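Local coordinates for YcgJ protein (Bacillus subtilis, PDB 1XXL) that probably acts as a methyltransferase that uses S-adenosyl-L-methionine as methyl donor, on a substrate that is not known, at residues 181-184 against 185-188; 191-194 against 195-198. One frame throughout, in Å; residues are numbered along the deposited sequence.

Contact 1: residues 181-184 against 185-188; sequences DSWI and KRGG. With SO4 (sulfate ion), chain E.
R186 reaches back along helix 180-187 over the turn that carries S182 and W183, and most of the side-chain contact belongs to it. Its guanidinium holds a sulfate ion, probably from the crystallisation liquor, through two hydrogen bonds: NE gives to sulfate O4 at 3.0 Å, and NH2 gives to sulfate O3 at 3.1 Å. A kink at chi3 (-61°) in the arginine chain turns the group so that NE and NH2 face the ion together.

Packing follows from the same pose. One face of the guanidinium looks toward the backbone, with S182 O 3.9 Å and W183 N 4.0 Å above its plane, both displaced toward its rim. Its plane stands 75° from the indole, so the two groups do not stack; NH2 comes to the ring at its CD1 edge. Sulfate O3 lies in the indole plane at that edge, 3.8 Å from W183 CD1.

The backbone bonds are those of a helix reaching its end. K185 N binds D181 O, and R186 N binds S182 O at 2.9 Å, almost straight at 171°. G187 N is shared between W183 O at 3.2 Å and, weakly, I184 O. G188 then leaves the helix with positive phi in a Schellman motif, a conformation that suits glycine, and its N bonds to K185 O.

W183 points its indole into the fold, against L140 and N141 of helix 131-144 and edge-to-face with F225 of strand 222-236. R144 of that helix makes a cation-pi contact with the indole and also binds the sulfate, while I184 lies against helix 191-202.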
loop_
_atom_site.group_PDB
_atom_site.type_symbol
_atom_site.label_atom_id
_atom_site.label_comp_id
_atom_site.label_asym_id
_atom_site.label_seq_id
_atom_site.Cartn_x
_atom_site.Cartn_y
_atom_site.Cartn_z
ATOM N N ASP A 181 -0.094 -13.853 16.096
ATOM C CA ASP A 181 -1.408 -14.427 16.452
ATOM C C ASP A 181 -2.497 -13.567 15.871
ATOM O O ASP A 181 -3.473 -14.052 15.306
ATOM C CB ASP A 181 -1.618 -14.505 17.964
ATOM C CG ASP A 181 -0.959 -15.728 18.614
ATOM O OD1 ASP A 181 -0.628 -16.747 17.928
ATOM O OD2 ASP A 181 -0.789 -15.658 19.865
ATOM N N SER A 182 -2.317 -12.271 16.016
ATOM C CA SER A 182 -3.274 -11.299 15.526
ATOM C C SER A 182 -3.338 -11.279 13.992
ATOM O O SER A 182 -4.408 -11.214 13.408
ATOM C CB SER A 182 -2.888 -9.942 16.093
ATOM O OG SER A 182 -3.567 -8.918 15.427
ATOM N N TRP A 183 -2.179 -11.352 13.354
ATOM C CA TRP A 183 -2.062 -11.395 11.894
ATOM C C TRP A 183 -2.794 -12.600 11.281
ATOM O O TRP A 183 -3.458 -12.477 10.266
ATOM C CB TRP A 183 -0.569 -11.468 11.572
ATOM C CG TRP A 183 -0.163 -11.364 10.149
ATOM C CD1 TRP A 183 -0.263 -10.283 9.357
ATOM C CD2 TRP A 183 0.491 -12.370 9.382
ATOM N NE1 TRP A 183 0.273 -10.550 8.130
ATOM C CE2 TRP A 183 0.731 -11.835 8.119
ATOM C CE3 TRP A 183 0.874 -13.696 9.642
ATOM C CZ2 TRP A 183 1.368 -12.554 7.108
ATOM C CZ3 TRP A 183 1.490 -14.411 8.650
ATOM C CH2 TRP A 183 1.733 -13.842 7.385
ATOM N N ILE A 184 -2.651 -13.764 11.901
ATOM C CA ILE A 184 -3.358 -14.966 11.465
ATOM C C ILE A 184 -4.861 -14.830 11.646
ATOM O O ILE A 184 -5.605 -15.159 10.734
ATOM C CB ILE A 184 -2.870 -16.207 12.211
ATOM C CG1 ILE A 184 -1.434 -16.546 11.797
ATOM C CG2 ILE A 184 -3.817 -17.405 11.976
ATOM C CD1 ILE A 184 -1.220 -16.862 10.320
ATOM N N LYS A 185 -5.293 -14.350 12.814
ATOM C CA LYS A 185 -6.724 -14.083 13.065
ATOM C C LYS A 185 -7.370 -13.114 12.056
ATOM O O LYS A 185 -8.412 -13.420 11.504
ATOM C CB LYS A 185 -6.951 -13.578 14.500
ATOM C CG LYS A 185 -7.019 -14.690 15.534
ATOM C CD LYS A 185 -7.495 -14.174 16.914
ATOM C CE LYS A 185 -9.034 -13.994 17.000
ATOM N NZ LYS A 185 -9.488 -13.397 18.331
ATOM N N ARG A 186 -6.739 -11.974 11.795
ATOM C CA ARG A 186 -7.251 -11.000 10.814
ATOM C C ARG A 186 -7.276 -11.526 9.372
ATOM O O ARG A 186 -8.035 -11.018 8.538
ATOM C CB ARG A 186 -6.410 -9.724 10.834
ATOM C CG ARG A 186 -6.468 -8.935 12.135
ATOM C CD ARG A 186 -5.827 -7.541 11.964
ATOM N NE ARG A 186 -4.408 -7.627 11.592
ATOM C CZ ARG A 186 -3.370 -7.464 12.415
ATOM N NH1 ARG A 186 -3.554 -7.176 13.695
ATOM N NH2 ARG A 186 -2.126 -7.580 11.951
ATOM N N GLY A 187 -6.412 -12.496 9.064
ATOM C CA GLY A 187 -6.418 -13.158 7.763
ATOM C C GLY A 187 -7.414 -14.316 7.655
ATOM O O GLY A 187 -7.656 -14.807 6.564
ATOM N N GLY A 188 -7.975 -14.761 8.781
ATOM C CA GLY A 188 -8.836 -15.956 8.820
ATOM C C GLY A 188 -8.223 -17.223 8.210
ATOM O O GLY A 188 -8.943 -18.053 7.637
HETATM S S SO4 E . -3.160 -6.628 8.127
HETATM O O1 SO4 E . -2.878 -6.970 6.735
HETATM O O2 SO4 E . -3.472 -5.196 8.212
HETATM O O3 SO4 E . -1.984 -6.878 8.970
HETATM O O4 SO4 E . -4.311 -7.429 8.551
#

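Contact 2: residues 191-194 against 195-198; sequences ADRE and KQII
Q196 lies one helical turn beyond D192, and its amide swings back toward the carboxylate. NE2 gives a weak hydrogen bond to D192 OD1 at 3.5 Å, bent to 139°, with the carboxylate and amide planes turned 55° from each other. D192 meets it because its CG is anti to the backbone N (chi1 -179°), while the glutamine chain runs extended beyond CG. The same Q196 NE2 is 4.1 Å from R193 NH1; the two side chains only brush, and R193 carries its NE on to a weak bond with L143 O. With an alanine in place of the glutamine, the amide is gone, and D192 OD1 would probably lose this weak donor.

On another side of the helix E194 and I198 cross obliquely. I198 CD1 comes beside the carboxylate, 3.9 Å from E194 OE2, and I198 CG1 lies 3.4 Å from E194 O, so the isoleucine runs alongside the E194 carbonyl and touches the acid end with its terminal methyl. The polar partner of that acid is elsewhere: OE2 is hydrogen-bonded to Y180 OH. K195 lays its CG 3.2 Å from A191 O, then bends at chi2 and leads its amine away.

Four backbone bonds run under these side chains, from K195, Q196, I197 and I198 to the carbonyls of A191, D192, R193 and E194; K195 N to A191 O is 2.8 Å and I198 N to E194 O is 2.9 Å. I197 turns its side chain to L140, L143 and R144 of helix 131-144. The i to i+4 bonds are those of a regular alpha-helix, and the exposed D192 and K195 against the buried I197 make the opening turns of helix 191-202 amphipathic.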
loop_
_atom_site.group_PDB
_atom_site.type_symbol
_atom_site.label_atom_id
_atom_site.label_comp_id
_atom_site.label_asym_id
_atom_site.label_seq_id
_atom_site.Cartn_x
_atom_site.Cartn_y
_atom_site.Cartn_z
ATOM N N ALA A 191 -6.181 -23.959 9.265
ATOM C CA ALA A 191 -5.095 -24.690 9.925
ATOM C C ALA A 191 -3.985 -25.188 8.992
ATOM O O ALA A 191 -2.796 -25.080 9.307
ATOM C CB ALA A 191 -5.670 -25.875 10.747
ATOM N N ASP A 192 -4.367 -25.762 7.862
ATOM C CA ASP A 192 -3.372 -26.303 6.945
ATOM C C ASP A 192 -2.565 -25.188 6.250
ATOM O O ASP A 192 -1.343 -25.305 6.133
ATOM C CB ASP A 192 -4.016 -27.240 5.923
ATOM C CG ASP A 192 -2.993 -27.841 4.982
ATOM O OD1 ASP A 192 -3.021 -27.472 3.788
ATOM O OD2 ASP A 192 -2.146 -28.632 5.468
ATOM N N ARG A 193 -3.235 -24.116 5.804
ATOM C CA ARG A 193 -2.525 -22.911 5.343
ATOM C C ARG A 193 -1.584 -22.365 6.415
ATOM O O ARG A 193 -0.424 -22.053 6.126
ATOM C CB ARG A 193 -3.481 -21.792 4.934
ATOM C CG ARG A 193 -3.726 -21.677 3.444
ATOM C CD ARG A 193 -2.440 -21.429 2.658
ATOM N NE ARG A 193 -2.729 -20.740 1.397
ATOM C CZ ARG A 193 -2.968 -21.341 0.230
ATOM N NH1 ARG A 193 -2.951 -22.675 0.128
ATOM N NH2 ARG A 193 -3.230 -20.601 -0.851
ATOM N N GLU A 194 -2.075 -22.269 7.649
ATOM C CA GLU A 194 -1.241 -21.803 8.741
ATOM C C GLU A 194 -0.068 -22.726 8.996
ATOM O O GLU A 194 1.027 -22.242 9.254
ATOM C CB GLU A 194 -2.025 -21.611 10.038
ATOM C CG GLU A 194 -1.214 -20.837 11.055
ATOM C CD GLU A 194 -1.824 -20.794 12.434
ATOM O OE1 GLU A 194 -2.972 -21.250 12.580
ATOM O OE2 GLU A 194 -1.131 -20.296 13.369
ATOM N N LYS A 195 -0.268 -24.041 8.931
ATOM C CA LYS A 195 0.847 -24.957 9.146
ATOM C C LYS A 195 1.956 -24.676 8.124
ATOM O O LYS A 195 3.134 -24.760 8.464
ATOM C CB LYS A 195 0.440 -26.446 9.077
ATOM C CG LYS A 195 -0.418 -26.995 10.258
ATOM C CD LYS A 195 0.337 -27.188 11.616
ATOM C CE LYS A 195 -0.366 -28.250 12.527
ATOM N NZ LYS A 195 0.356 -28.528 13.834
ATOM N N GLN A 196 1.573 -24.356 6.882
ATOM C CA GLN A 196 2.562 -23.986 5.839
ATOM C C GLN A 196 3.328 -22.699 6.208
ATOM O O GLN A 196 4.535 -22.603 6.005
ATOM C CB GLN A 196 1.900 -23.802 4.469
ATOM C CG GLN A 196 1.267 -25.064 3.886
ATOM C CD GLN A 196 0.520 -24.782 2.557
ATOM O OE1 GLN A 196 1.099 -24.220 1.608
ATOM N NE2 GLN A 196 -0.759 -25.179 2.492
ATOM N N ILE A 197 2.611 -21.715 6.734
ATOM C CA ILE A 197 3.242 -20.468 7.230
ATOM C C ILE A 197 4.245 -20.777 8.341
ATOM O O ILE A 197 5.361 -20.273 8.328
ATOM C CB ILE A 197 2.190 -19.459 7.738
ATOM C CG1 ILE A 197 1.445 -18.867 6.544
ATOM C CG2 ILE A 197 2.864 -18.342 8.513
ATOM C CD1 ILE A 197 0.200 -18.209 6.849
ATOM N N ILE A 198 3.854 -21.628 9.293
ATOM C CA ILE A 198 4.706 -21.950 10.427
ATOM C C ILE A 198 5.985 -22.626 9.941
ATOM O O ILE A 198 7.077 -22.256 10.360
ATOM C CB ILE A 198 3.960 -22.805 11.485
ATOM C CG1 ILE A 198 2.824 -21.980 12.133
ATOM C CG2 ILE A 198 4.924 -23.308 12.529
ATOM C CD1 ILE A 198 1.796 -22.807 12.957
#

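Contact 1 closes helix 180-187 and contact 2 opens helix 191-202, the next helix in the chain, with their centres about 12 Å apart. They meet by packing of side-chain carbons: I184 CG2 lies 4.0 Å from E194 CD, I184 CD1 is 4.0 Å from I197 CD1, and W183 CZ3 is 4.2 Å from I197 CG2. Helix 131-144 packs against both, with L140 and R144 touching side chains from each. Both lie well out from the middle of the chain, their centres about 19 and 25 Å from its centre, and away from the S-adenosyl-L-methionine site marked by G29 and R94. The sulfate belongs to contact 1.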